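Local structure of fumarylacetoacetate hydrolase (Burkholderia xenovorans, 5TI1) at residues 35-40 against 287-292; 70-75 against 87-92; 220-225 against 393-398; 304-309 against 353-358. The protein probably hydrolyses fumarylacetoacetate to fumarate and acetoacetate, the last step of phenylalanine and tyrosine breakdown, and binds a magnesium ion. One frame throughout, in Å; residues are numbered along the deposited sequence.

How the contacts relate
From the N terminus, the loop 35-40 comes first. It meets 287-292 to form contact 1, which closes a long loop and ties the N-terminal region to the sheet containing strand 284-292. Contact 2 lies within that loop. It joins the end of helix 68-73 to the loop that follows. The centres of contacts 1 and 2 are about 20 Å apart. Contact 3 joins the start of strand 223-233 to the loop after helix 389-392. It starts inside the loop of contact 1 and ends beyond it, so the two cross. Both reach the same mixed sheet. Contact 4 falls within the span of contact 3 and joins the loop after strand 300-301 to helix 353-362.

Contact 1. Residues 35-40 against 287-292; sequences GDFSIQ and SPWIVT
The backbone of Phe37 is hydrogen-bonded to that of Gly62, and its ring meets the indole of Trp289. The contact between the two segments is purely aromatic. The CZ end of the phenyl ring points at the pyrrole part of the indole. Phe37 CZ lies 3.6 Å from Trp289 CD1, and Phe37 CE1 is 3.9 Å from the same carbon. Phe37 CZ also comes within 3.9 Å of Trp289 NE1. This is a tilted T-shaped (edge-to-face) pair, with the phenyl edge toward the indole face. The centroid of the Phe37 ring and that of the Trp289 five-membered ring are 4.9 Å apart, and the planes stand at 61°. In Phe37 the ring carbon CG lies opposite the carbonyl carbon (chi1 -52°), which swings the ring across the gap. CB of Asp36 covers one phenyl face over its centre.

Trp289 lies in the 284-292 region of the mixed sheet that also holds strands 223-233 and 252-263. It also packs on Leu142 of strand 140-143. The pair therefore lies where the C-terminal sheet meets the N-terminal antiparallel sheet. Ile290 adds a backbone bond to Phe44 at this junction. The loop 35-40 is also held by strand 429-440. Asp36 OD2 accepts from Gly433 N, and Ser38 OG is hydrogen-bonded to Arg429 O. Thr292 N-caps the helix that follows, with OG1 bonded to Ala295 N.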
loop_
_atom_site.group_PDB
_atom_site.type_symbol
_atom_site.label_atom_id
_atom_site.label_comp_id
_atom_site.label_asym_id
_atom_site.label_seq_id
_atom_site.Cartn_x
_atom_site.Cartn_y
_atom_site.Cartn_z
ATOM N N GLY B 35 -3.361 31.776 15.626
ATOM C CA GLY B 35 -3.311 31.229 14.288
ATOM C C GLY B 35 -2.329 30.079 14.182
ATOM O O GLY B 35 -1.313 30.022 14.883
ATOM N N ASP B 36 -2.638 29.146 13.281
ATOM C CA ASP B 36 -1.789 27.969 13.113
ATOM C C ASP B 36 -0.473 28.307 12.421
ATOM O O ASP B 36 0.549 27.662 12.688
ATOM C CB ASP B 36 -2.527 26.888 12.311
ATOM C CG ASP B 36 -3.551 26.130 13.145
ATOM O OD1 ASP B 36 -3.346 25.973 14.369
ATOM O OD2 ASP B 36 -4.567 25.686 12.575
ATOM N N PHE B 37 -0.473 29.301 11.539
ATOM C CA PHE B 37 0.633 29.471 10.609
ATOM C C PHE B 37 1.524 30.653 10.980
ATOM O O PHE B 37 1.721 31.588 10.196
ATOM C CB PHE B 37 0.052 29.571 9.204
ATOM C CG PHE B 37 -0.878 28.428 8.890
ATOM C CD1 PHE B 37 -0.434 27.116 9.012
ATOM C CD2 PHE B 37 -2.203 28.656 8.535
ATOM C CE1 PHE B 37 -1.285 26.053 8.756
ATOM C CE2 PHE B 37 -3.063 27.593 8.271
ATOM C CZ PHE B 37 -2.601 26.293 8.378
ATOM N N SER B 38 2.065 30.595 12.191
ATOM C CA SER B 38 3.064 31.545 12.657
ATOM C C SER B 38 4.303 31.482 11.772
ATOM O O SER B 38 4.540 30.502 11.065
ATOM C CB SER B 38 3.456 31.216 14.095
ATOM O OG SER B 38 3.742 29.820 14.188
ATOM N N ILE B 39 5.130 32.529 11.846
ATOM C CA ILE B 39 6.389 32.488 11.105
ATOM C C ILE B 39 7.262 31.341 11.590
ATOM O O ILE B 39 8.184 30.918 10.883
ATOM C CB ILE B 39 7.130 33.840 11.203
ATOM C CG1 ILE B 39 8.148 33.981 10.068
ATOM C CG2 ILE B 39 7.789 33.987 12.560
ATOM C CD1 ILE B 39 8.952 35.272 10.113
ATOM N N GLN B 40 6.982 30.810 12.782
ATOM C CA GLN B 40 7.734 29.677 13.302
ATOM C C GLN B 40 7.313 28.356 12.670
ATOM O O GLN B 40 8.034 27.360 12.807
ATOM C CB GLN B 40 7.576 29.595 14.826
ATOM C CG GLN B 40 8.316 30.684 15.610
ATOM C CD GLN B 40 7.568 32.002 15.664
ATOM O OE1 GLN B 40 6.440 32.111 15.177
ATOM N NE2 GLN B 40 8.191 33.014 16.272
ATOM N N SER B 287 -4.946 16.159 6.636
ATOM C CA SER B 287 -4.847 17.591 6.458
ATOM C C SER B 287 -3.846 17.907 5.346
ATOM O O SER B 287 -2.978 17.087 5.022
ATOM C CB SER B 287 -4.422 18.253 7.770
ATOM O OG SER B 287 -3.197 17.715 8.230
ATOM N N PRO B 288 -3.946 19.094 4.737
ATOM C CA PRO B 288 -3.119 19.375 3.554
ATOM C C PRO B 288 -1.725 19.923 3.838
ATOM O O PRO B 288 -0.871 19.855 2.948
ATOM C CB PRO B 288 -3.965 20.399 2.781
ATOM C CG PRO B 288 -4.750 21.103 3.844
ATOM C CD PRO B 288 -5.029 20.085 4.911
ATOM N N TRP B 289 -1.466 20.460 5.036
ATOM C CA TRP B 289 -0.196 21.114 5.350
ATOM C C TRP B 289 0.729 20.175 6.130
ATOM O O TRP B 289 0.394 19.734 7.237
ATOM C CB TRP B 289 -0.423 22.398 6.154
ATOM C CG TRP B 289 -1.121 23.486 5.386
ATOM C CD1 TRP B 289 -2.383 23.961 5.606
ATOM C CD2 TRP B 289 -0.604 24.217 4.264
ATOM N NE1 TRP B 289 -2.681 24.945 4.697
ATOM C CE2 TRP B 289 -1.612 25.122 3.859
ATOM C CE3 TRP B 289 0.608 24.195 3.564
ATOM C CZ2 TRP B 289 -1.441 26.006 2.790
ATOM C CZ3 TRP B 289 0.775 25.065 2.498
ATOM C CH2 TRP B 289 -0.244 25.960 2.123
ATOM N N ILE B 290 1.906 19.900 5.589
ATOM C CA ILE B 290 2.855 19.053 6.300
ATOM C C ILE B 290 3.702 19.957 7.177
ATOM O O ILE B 290 4.489 20.759 6.673
ATOM C CB ILE B 290 3.724 18.217 5.359
ATOM C CG1 ILE B 290 2.849 17.289 4.512
ATOM C CG2 ILE B 290 4.673 17.381 6.181
ATOM C CD1 ILE B 290 3.650 16.358 3.616
ATOM N N VAL B 291 3.511 19.847 8.486
ATOM C CA VAL B 291 4.303 20.609 9.450
ATOM C C VAL B 291 5.620 19.869 9.632
ATOM O O VAL B 291 5.618 18.684 9.981
ATOM C CB VAL B 291 3.556 20.761 10.784
ATOM C CG1 VAL B 291 4.471 21.381 11.850
ATOM C CG2 VAL B 291 2.273 21.604 10.611
ATOM N N THR B 292 6.739 20.544 9.358
ATOM C CA THR B 292 8.033 19.863 9.355
ATOM C C THR B 292 8.441 19.430 10.758
ATOM O O THR B 292 8.117 20.073 11.760
ATOM C CB THR B 292 9.148 20.745 8.777
ATOM O OG1 THR B 292 9.272 21.952 9.547
ATOM C CG2 THR B 292 8.888 21.081 7.319
#

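Contact 2. Residues 70-75 against 87-92; sequences ALESAG and SVFVRD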
loop_
_atom_site.group_PDB
_atom_site.type_symbol
_atom_site.label_atom_id
_atom_site.label_comp_id
_atom_site.label_asym_id
_atom_site.label_seq_id
_atom_site.Cartn_x
_atom_site.Cartn_y
_atom_site.Cartn_z
ATOM N N ALA B 70 7.411 30.784 -7.479
ATOM C CA ALA B 70 7.547 32.194 -7.829
ATOM C C ALA B 70 8.772 32.825 -7.165
ATOM O O ALA B 70 9.490 33.608 -7.798
ATOM C CB ALA B 70 6.271 32.950 -7.458
ATOM N N LEU B 71 9.023 32.509 -5.892
ATOM C CA LEU B 71 10.209 33.044 -5.227
ATOM C C LEU B 71 11.497 32.516 -5.850
ATOM O O LEU B 71 12.496 33.245 -5.921
ATOM C CB LEU B 71 10.180 32.712 -3.737
ATOM C CG LEU B 71 9.126 33.386 -2.862
ATOM C CD1 LEU B 71 9.504 33.203 -1.409
ATOM C CD2 LEU B 71 9.000 34.862 -3.201
ATOM N N GLU B 72 11.498 31.253 -6.294
ATOM C CA GLU B 72 12.664 30.704 -6.976
ATOM C C GLU B 72 12.889 31.386 -8.321
ATOM O O GLU B 72 14.028 31.731 -8.666
ATOM C CB GLU B 72 12.496 29.200 -7.166
ATOM C CG GLU B 72 13.742 28.513 -7.667
ATOM C CD GLU B 72 13.434 27.171 -8.275
ATOM O OE1 GLU B 72 12.259 26.962 -8.644
ATOM O OE2 GLU B 72 14.355 26.328 -8.372
ATOM N N SER B 73 11.815 31.588 -9.093
ATOM C CA SER B 73 11.943 32.243 -10.393
ATOM C C SER B 73 12.507 33.649 -10.253
ATOM O O SER B 73 13.290 34.101 -11.098
ATOM C CB SER B 73 10.589 32.283 -11.099
ATOM O OG SER B 73 10.198 30.980 -11.483
ATOM N N ALA B 74 12.122 34.357 -9.192
ATOM C CA ALA B 74 12.621 35.704 -8.951
ATOM C C ALA B 74 14.031 35.721 -8.379
ATOM O O ALA B 74 14.606 36.804 -8.227
ATOM C CB ALA B 74 11.674 36.452 -8.010
ATOM N N GLY B 75 14.595 34.559 -8.055
ATOM C CA GLY B 75 15.940 34.486 -7.527
ATOM C C GLY B 75 16.065 34.670 -6.033
ATOM O O GLY B 75 17.183 34.861 -5.547
ATOM N N SER B 87 11.854 22.431 -12.075
ATOM C CA SER B 87 11.839 22.961 -10.716
ATOM C C SER B 87 11.074 21.999 -9.818
ATOM O O SER B 87 9.971 21.570 -10.168
ATOM C CB SER B 87 11.192 24.349 -10.679
ATOM O OG SER B 87 10.737 24.681 -9.377
ATOM N N VAL B 88 11.655 21.656 -8.663
ATOM C CA VAL B 88 10.967 20.774 -7.723
ATOM C C VAL B 88 9.740 21.419 -7.101
ATOM O O VAL B 88 8.938 20.720 -6.469
ATOM C CB VAL B 88 11.884 20.315 -6.573
ATOM C CG1 VAL B 88 13.018 19.440 -7.088
ATOM C CG2 VAL B 88 12.414 21.525 -5.816
ATOM N N PHE B 89 9.582 22.737 -7.244
ATOM C CA PHE B 89 8.430 23.446 -6.711
ATOM C C PHE B 89 7.242 23.450 -7.668
ATOM O O PHE B 89 6.123 23.762 -7.247
ATOM C CB PHE B 89 8.826 24.883 -6.348
ATOM C CG PHE B 89 9.856 24.969 -5.251
ATOM C CD1 PHE B 89 9.768 24.153 -4.130
ATOM C CD2 PHE B 89 10.921 25.855 -5.341
ATOM C CE1 PHE B 89 10.731 24.229 -3.114
ATOM C CE2 PHE B 89 11.871 25.930 -4.335
ATOM C CZ PHE B 89 11.772 25.116 -3.224
ATOM N N VAL B 90 7.454 23.114 -8.942
ATOM C CA VAL B 90 6.354 22.975 -9.888
ATOM C C VAL B 90 6.098 21.489 -10.089
ATOM O O VAL B 90 6.625 20.863 -11.018
ATOM C CB VAL B 90 6.640 23.685 -11.219
ATOM C CG1 VAL B 90 5.408 23.636 -12.107
ATOM C CG2 VAL B 90 7.051 25.117 -10.966
ATOM N N ARG B 91 5.305 20.922 -9.183
ATOM C CA ARG B 91 5.053 19.494 -9.072
ATOM C C ARG B 91 3.698 19.347 -8.414
ATOM O O ARG B 91 3.289 20.213 -7.637
ATOM C CB ARG B 91 6.107 18.780 -8.208
ATOM C CG ARG B 91 7.512 18.766 -8.745
ATOM C CD ARG B 91 7.674 17.695 -9.791
ATOM N NE ARG B 91 9.076 17.497 -10.130
ATOM C CZ ARG B 91 9.762 18.290 -10.944
ATOM N NH1 ARG B 91 9.175 19.341 -11.496
ATOM N NH2 ARG B 91 11.034 18.033 -11.206
ATOM N N ASP B 92 3.000 18.255 -8.714
ATOM C CA ASP B 92 1.718 17.920 -8.115
ATOM C C ASP B 92 1.860 17.264 -6.749
ATOM O O ASP B 92 0.849 16.852 -6.171
ATOM C CB ASP B 92 0.933 16.993 -9.053
ATOM C CG ASP B 92 0.575 17.661 -10.372
ATOM O OD1 ASP B 92 0.611 18.905 -10.440
ATOM O OD2 ASP B 92 0.252 16.945 -11.340
#
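Glu72 lies in the last turn of helix 68-73, with its CA 8.4 Å from CA of Phe89, and Phe89 sits inside a type I beta turn running from Ser87 to Val90. The helix finishes in a Schellman motif with Gly75 at positive phi. The carboxylate of Glu72 spans the gap to the turn. Ser87 OG donates to Glu72 OE1 at 2.8 Å and meets the syn lone pair, on the side of the other oxygen. The hydroxyl also accepts from Phe89 N at 3.1 Å. Ser87 OG is thus held by two bonds, one given and one received, which fixes its rotation. Glu72 reaches this far because CG points away from the backbone N (chi1 -171°) and the chain beyond stays extended.

The same oxygen has an apolar neighbour. Glu72 OE1 lies 3.7 Å from Phe89 CD2, and Glu72 CB is 4.1 Å from that ring carbon. The carboxylate and ring planes are 73° apart. Phe89 itself is buried against Leu68 and Ala69 of the helix, with CG2 of Val88 over part of one face. Further along, Arg91 NH1 donates to Val90 O, and Arg91 NE makes a salt bridge with Asp96. Ser87 starts two overlapping turns: its OG takes Phe89 N in an ST turn, and its O takes Val90 N in the type I beta turn.

Contact 3. Residues 220-225 against 393-398; sequences CRKLDI and TWNGKK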
loop_
_atom_site.group_PDB
_atom_site.type_symbol
_atom_site.label_atom_id
_atom_site.label_comp_id
_atom_site.label_asym_id
_atom_site.label_seq_id
_atom_site.Cartn_x
_atom_site.Cartn_y
_atom_site.Cartn_z
ATOM N N CYS B 220 -23.419 0.390 6.433
ATOM C CA CYS B 220 -22.730 0.463 7.718
ATOM C C CYS B 220 -23.539 1.244 8.753
ATOM O O CYS B 220 -24.019 2.347 8.481
ATOM C CB CYS B 220 -21.370 1.124 7.494
ATOM S SG CYS B 220 -20.663 1.838 8.938
ATOM N N ARG B 221 -23.700 0.663 9.943
ATOM C CA ARG B 221 -24.420 1.302 11.039
ATOM C C ARG B 221 -23.513 1.824 12.150
ATOM O O ARG B 221 -24.020 2.391 13.120
ATOM C CB ARG B 221 -25.444 0.334 11.654
ATOM C CG ARG B 221 -26.557 -0.111 10.713
ATOM C CD ARG B 221 -27.375 -1.231 11.335
ATOM N NE ARG B 221 -28.189 -1.930 10.347
ATOM C CZ ARG B 221 -28.964 -2.980 10.611
ATOM N NH1 ARG B 221 -29.041 -3.464 11.845
ATOM N NH2 ARG B 221 -29.665 -3.547 9.638
ATOM N N LYS B 222 -22.194 1.640 12.050
ATOM C CA LYS B 222 -21.260 2.083 13.087
ATOM C C LYS B 222 -20.075 2.777 12.412
ATOM O O LYS B 222 -18.933 2.312 12.461
ATOM C CB LYS B 222 -20.803 0.917 13.957
ATOM C CG LYS B 222 -21.879 0.380 14.872
ATOM C CD LYS B 222 -21.264 -0.478 15.967
ATOM C CE LYS B 222 -22.319 -1.018 16.901
ATOM N NZ LYS B 222 -21.667 -1.810 17.968
ATOM N N LEU B 223 -20.361 3.905 11.775
ATOM C CA LEU B 223 -19.337 4.700 11.119
ATOM C C LEU B 223 -18.650 5.600 12.138
ATOM O O LEU B 223 -19.312 6.346 12.874
ATOM C CB LEU B 223 -19.964 5.529 10.003
ATOM C CG LEU B 223 -19.016 6.363 9.156
ATOM C CD1 LEU B 223 -18.007 5.437 8.420
ATOM C CD2 LEU B 223 -19.828 7.219 8.206
ATOM N N ASP B 224 -17.322 5.536 12.182
ATOM C CA ASP B 224 -16.585 6.191 13.248
ATOM C C ASP B 224 -15.365 6.894 12.668
ATOM O O ASP B 224 -14.912 6.593 11.558
ATOM C CB ASP B 224 -16.180 5.172 14.330
ATOM C CG ASP B 224 -15.851 5.824 15.667
ATOM O OD1 ASP B 224 -15.898 7.068 15.757
ATOM O OD2 ASP B 224 -15.553 5.089 16.633
ATOM N N ILE B 225 -14.857 7.861 13.429
ATOM C CA ILE B 225 -13.559 8.467 13.153
ATOM C C ILE B 225 -12.480 7.662 13.853
ATOM O O ILE B 225 -12.766 6.843 14.735
ATOM C CB ILE B 225 -13.482 9.925 13.637
ATOM C CG1 ILE B 225 -13.379 9.945 15.167
ATOM C CG2 ILE B 225 -14.665 10.732 13.127
ATOM C CD1 ILE B 225 -13.199 11.310 15.757
ATOM N N THR B 393 -18.481 7.192 23.435
ATOM C CA THR B 393 -19.830 6.771 23.801
ATOM C C THR B 393 -19.866 5.357 24.368
ATOM O O THR B 393 -20.955 4.825 24.609
ATOM C CB THR B 393 -20.777 6.869 22.597
ATOM O OG1 THR B 393 -20.466 5.848 21.643
ATOM C CG2 THR B 393 -20.652 8.222 21.925
ATOM N N TRP B 394 -18.704 4.754 24.606
ATOM C CA TRP B 394 -18.582 3.363 25.048
ATOM C C TRP B 394 -19.521 2.461 24.248
ATOM O O TRP B 394 -20.454 1.842 24.764
ATOM C CB TRP B 394 -18.821 3.224 26.552
ATOM C CG TRP B 394 -18.176 1.986 27.122
ATOM C CD1 TRP B 394 -18.805 0.844 27.533
ATOM C CD2 TRP B 394 -16.773 1.762 27.321
ATOM N NE1 TRP B 394 -17.882 -0.070 27.985
ATOM C CE2 TRP B 394 -16.628 0.468 27.865
ATOM C CE3 TRP B 394 -15.626 2.534 27.099
ATOM C CZ2 TRP B 394 -15.384 -0.070 28.190
ATOM C CZ3 TRP B 394 -14.390 1.992 27.417
ATOM C CH2 TRP B 394 -14.280 0.704 27.955
ATOM N N ASN B 395 -19.243 2.408 22.946
ATOM C CA ASN B 395 -20.005 1.605 21.992
ATOM C C ASN B 395 -21.492 1.962 21.995
ATOM O O ASN B 395 -22.342 1.127 21.675
ATOM C CB ASN B 395 -19.815 0.108 22.249
ATOM C CG ASN B 395 -20.127 -0.723 21.031
ATOM O OD1 ASN B 395 -20.206 -0.196 19.914
ATOM N ND2 ASN B 395 -20.307 -2.029 21.228
ATOM N N GLY B 396 -21.820 3.205 22.344
ATOM C CA GLY B 396 -23.197 3.647 22.342
ATOM C C GLY B 396 -23.920 3.474 23.656
ATOM O O GLY B 396 -25.129 3.724 23.715
ATOM N N LYS B 397 -23.220 3.050 24.711
ATOM C CA LYS B 397 -23.857 2.889 26.011
ATOM C C LYS B 397 -24.186 4.242 26.632
ATOM O O LYS B 397 -25.209 4.392 27.311
ATOM C CB LYS B 397 -22.952 2.068 26.932
ATOM N N LYS B 398 -23.328 5.240 26.416
ATOM C CA LYS B 398 -23.569 6.607 26.871
ATOM C C LYS B 398 -23.371 7.515 25.668
ATOM O O LYS B 398 -22.276 8.059 25.462
ATOM C CB LYS B 398 -22.651 6.993 28.031
#
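The Schellman motif that ends helix 389-392 includes Asn395, whose amide meets Lys222, the residue just before strand 223-233. Lys222 NZ donates to Asn395 OD1 at 2.9 Å. The ammonium nitrogen approaches well to one side of the C=O direction, with a C=O...N angle of 113°, and is tilted 18° from the carbonyl plane. Asn395 ND2 is farther off, 3.5 Å from Lys222 NZ. The carbon next to the nitrogen follows it in, with Lys222 CE 3.8 Å from Asn395 OD1. The lysine chain runs extended beyond CG and crosses the short asparagine side chain at about a right angle. In Asn395, CG lies opposite the backbone N (chi1 -158°), which carries the amide oxygen within reach of NZ.

The asparagine sits in a type I' beta turn from Trp394 to Lys397. Trp394, with positive phi, is the C-prime residue of the Schellman motif, and Lys397 N closes the turn on Trp394 O at 3.0 Å. Two residues after Lys222, Asp224 holds the other end of the same short helix. Its OD1 and OD2 accept from the backbone N of Leu389 and Leu390, and OD2 also pairs with Arg264 NE. Strand 223-233 goes on to Glu226 and Glu228, two ligands of the magnesium ion. Lys222 packs on Arg264 and Asp265, and its side chain lies about 8 Å from that of Gln267, a predicted substrate-binding residue. Asn395 touches Met167 of helix 158-168.

Contact 4. Residues 304-309 against 353-358; sequences PAQDPQ and MAQQLA
Gln306 and Gln355 reach toward each other from opposite directions, and their amide groups meet with planes only 25° apart. Gln355 NE2 donates to Gln306 OE1 at 3.0 Å, and the N-H...O angle of 160° makes the bond fairly straight. The acceptor lies close to the amide plane of Gln355. The donor is tilted 33° from the carbonyl plane of Gln306. The other two ends of the amides are wider apart, with Gln306 NE2 at 3.4 Å from Gln355 OE1. Both chains are extended beyond CG, and in each the CG atom lies opposite the carbonyl carbon. Two long side chains can thus bridge backbones whose nearest CA atoms, those of Gln306 and Gln355, are 11.9 Å apart.

The contact joins the loop between strands 300-301 and 321-331 to the first turn of helix 353-362. At this helix start Gln355 OE1 accepts from Thr352 N. Gln355 NE2 has a second and stronger partner in Leu314 O, so the amide nitrogen serves two carbonyl oxygens. These bonds at both ends of the amide probably fix its rotation. Gln306 NE2 makes a weak bond to Tyr350 O, and the side chain rests on Trp351. Next along the loop, Asp307 N is hydrogen-bonded to Tyr350 OH, and Pro308 follows a cis peptide bond. Gln309 O accepts from Arg214 NH2 of the second subunit, and Pro308 packs on the same arginine of that subunit, which places this loop at the dimer interface.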
loop_
_atom_site.group_PDB
_atom_site.type_symbol
_atom_site.label_atom_id
_atom_site.label_comp_id
_atom_site.label_asym_id
_atom_site.label_seq_id
_atom_site.Cartn_x
_atom_site.Cartn_y
_atom_site.Cartn_z
ATOM N N PRO B 304 5.689 8.703 27.422
ATOM C CA PRO B 304 5.297 7.912 28.596
ATOM C C PRO B 304 6.318 6.837 28.940
ATOM O O PRO B 304 7.045 6.331 28.082
ATOM C CB PRO B 304 3.966 7.282 28.173
ATOM C CG PRO B 304 3.402 8.242 27.173
ATOM C CD PRO B 304 4.602 8.791 26.428
ATOM N N ALA B 305 6.343 6.477 30.220
ATOM C CA ALA B 305 7.198 5.402 30.691
ATOM C C ALA B 305 6.674 4.054 30.208
ATOM O O ALA B 305 5.477 3.770 30.290
ATOM C CB ALA B 305 7.279 5.430 32.218
ATOM N N GLN B 306 7.580 3.216 29.707
ATOM C CA GLN B 306 7.224 1.911 29.164
ATOM C C GLN B 306 7.554 0.815 30.173
ATOM O O GLN B 306 8.646 0.799 30.754
ATOM C CB GLN B 306 7.942 1.655 27.832
ATOM C CG GLN B 306 7.584 2.666 26.741
ATOM C CD GLN B 306 8.070 2.260 25.358
ATOM O OE1 GLN B 306 9.243 1.941 25.162
ATOM N NE2 GLN B 306 7.159 2.262 24.390
ATOM N N ASP B 307 6.602 -0.088 30.387
ATOM C CA ASP B 307 6.774 -1.212 31.300
ATOM C C ASP B 307 6.005 -2.393 30.723
ATOM O O ASP B 307 4.787 -2.303 30.539
ATOM C CB ASP B 307 6.282 -0.855 32.709
ATOM C CG ASP B 307 6.563 -1.948 33.736
ATOM O OD1 ASP B 307 7.192 -2.971 33.396
ATOM O OD2 ASP B 307 6.154 -1.777 34.900
ATOM N N PRO B 308 6.671 -3.512 30.403
ATOM C CA PRO B 308 8.107 -3.782 30.560
ATOM C C PRO B 308 8.992 -2.980 29.615
ATOM O O PRO B 308 8.496 -2.417 28.641
ATOM C CB PRO B 308 8.213 -5.274 30.241
ATOM C CG PRO B 308 7.089 -5.530 29.324
ATOM C CD PRO B 308 5.964 -4.662 29.816
ATOM N N GLN B 309 10.283 -2.913 29.929
ATOM C CA GLN B 309 11.241 -2.314 29.019
ATOM C C GLN B 309 11.239 -3.104 27.716
ATOM O O GLN B 309 11.367 -4.334 27.746
ATOM C CB GLN B 309 12.639 -2.312 29.644
ATOM C CG GLN B 309 13.704 -1.644 28.793
ATOM C CD GLN B 309 15.067 -1.609 29.474
ATOM O OE1 GLN B 309 15.490 -2.578 30.119
ATOM N NE2 GLN B 309 15.760 -0.483 29.333
ATOM N N MET B 353 7.122 7.711 17.225
ATOM C CA MET B 353 7.376 7.577 15.794
ATOM C C MET B 353 8.681 6.842 15.527
ATOM O O MET B 353 8.752 5.993 14.632
ATOM C CB MET B 353 7.403 8.958 15.145
ATOM C CG MET B 353 6.061 9.668 15.122
ATOM S SD MET B 353 6.199 11.330 14.424
ATOM C CE MET B 353 7.024 12.191 15.766
ATOM N N ALA B 354 9.734 7.170 16.284
ATOM C CA ALA B 354 11.009 6.486 16.109
ATOM C C ALA B 354 10.845 4.987 16.309
ATOM O O ALA B 354 11.331 4.177 15.505
ATOM C CB ALA B 354 12.046 7.059 17.081
ATOM N N GLN B 355 10.136 4.601 17.370
ATOM C CA GLN B 355 9.954 3.185 17.649
ATOM C C GLN B 355 9.105 2.524 16.573
ATOM O O GLN B 355 9.386 1.393 16.160
ATOM C CB GLN B 355 9.337 3.011 19.032
ATOM C CG GLN B 355 10.291 3.421 20.148
ATOM C CD GLN B 355 9.647 3.365 21.512
ATOM O OE1 GLN B 355 8.498 3.792 21.692
ATOM N NE2 GLN B 355 10.383 2.842 22.489
ATOM N N GLN B 356 8.074 3.228 16.099
ATOM C CA GLN B 356 7.209 2.676 15.066
ATOM C C GLN B 356 7.993 2.397 13.792
ATOM O O GLN B 356 7.862 1.327 13.194
ATOM C CB GLN B 356 6.044 3.632 14.799
ATOM C CG GLN B 356 5.039 3.706 15.942
ATOM C CD GLN B 356 4.065 4.865 15.793
ATOM O OE1 GLN B 356 4.383 5.878 15.172
ATOM N NE2 GLN B 356 2.874 4.717 16.364
ATOM N N LEU B 357 8.811 3.358 13.357
ATOM C CA LEU B 357 9.605 3.160 12.149
ATOM C C LEU B 357 10.646 2.063 12.350
ATOM O O LEU B 357 10.875 1.236 11.455
ATOM C CB LEU B 357 10.279 4.470 11.752
ATOM C CG LEU B 357 11.022 4.471 10.420
ATOM C CD1 LEU B 357 10.056 4.130 9.267
ATOM C CD2 LEU B 357 11.711 5.822 10.223
ATOM N N ALA B 358 11.275 2.039 13.524
ATOM C CA ALA B 358 12.245 0.994 13.835
ATOM C C ALA B 358 11.605 -0.382 13.732
ATOM O O ALA B 358 12.145 -1.289 13.083
ATOM C CB ALA B 358 12.822 1.224 15.232
#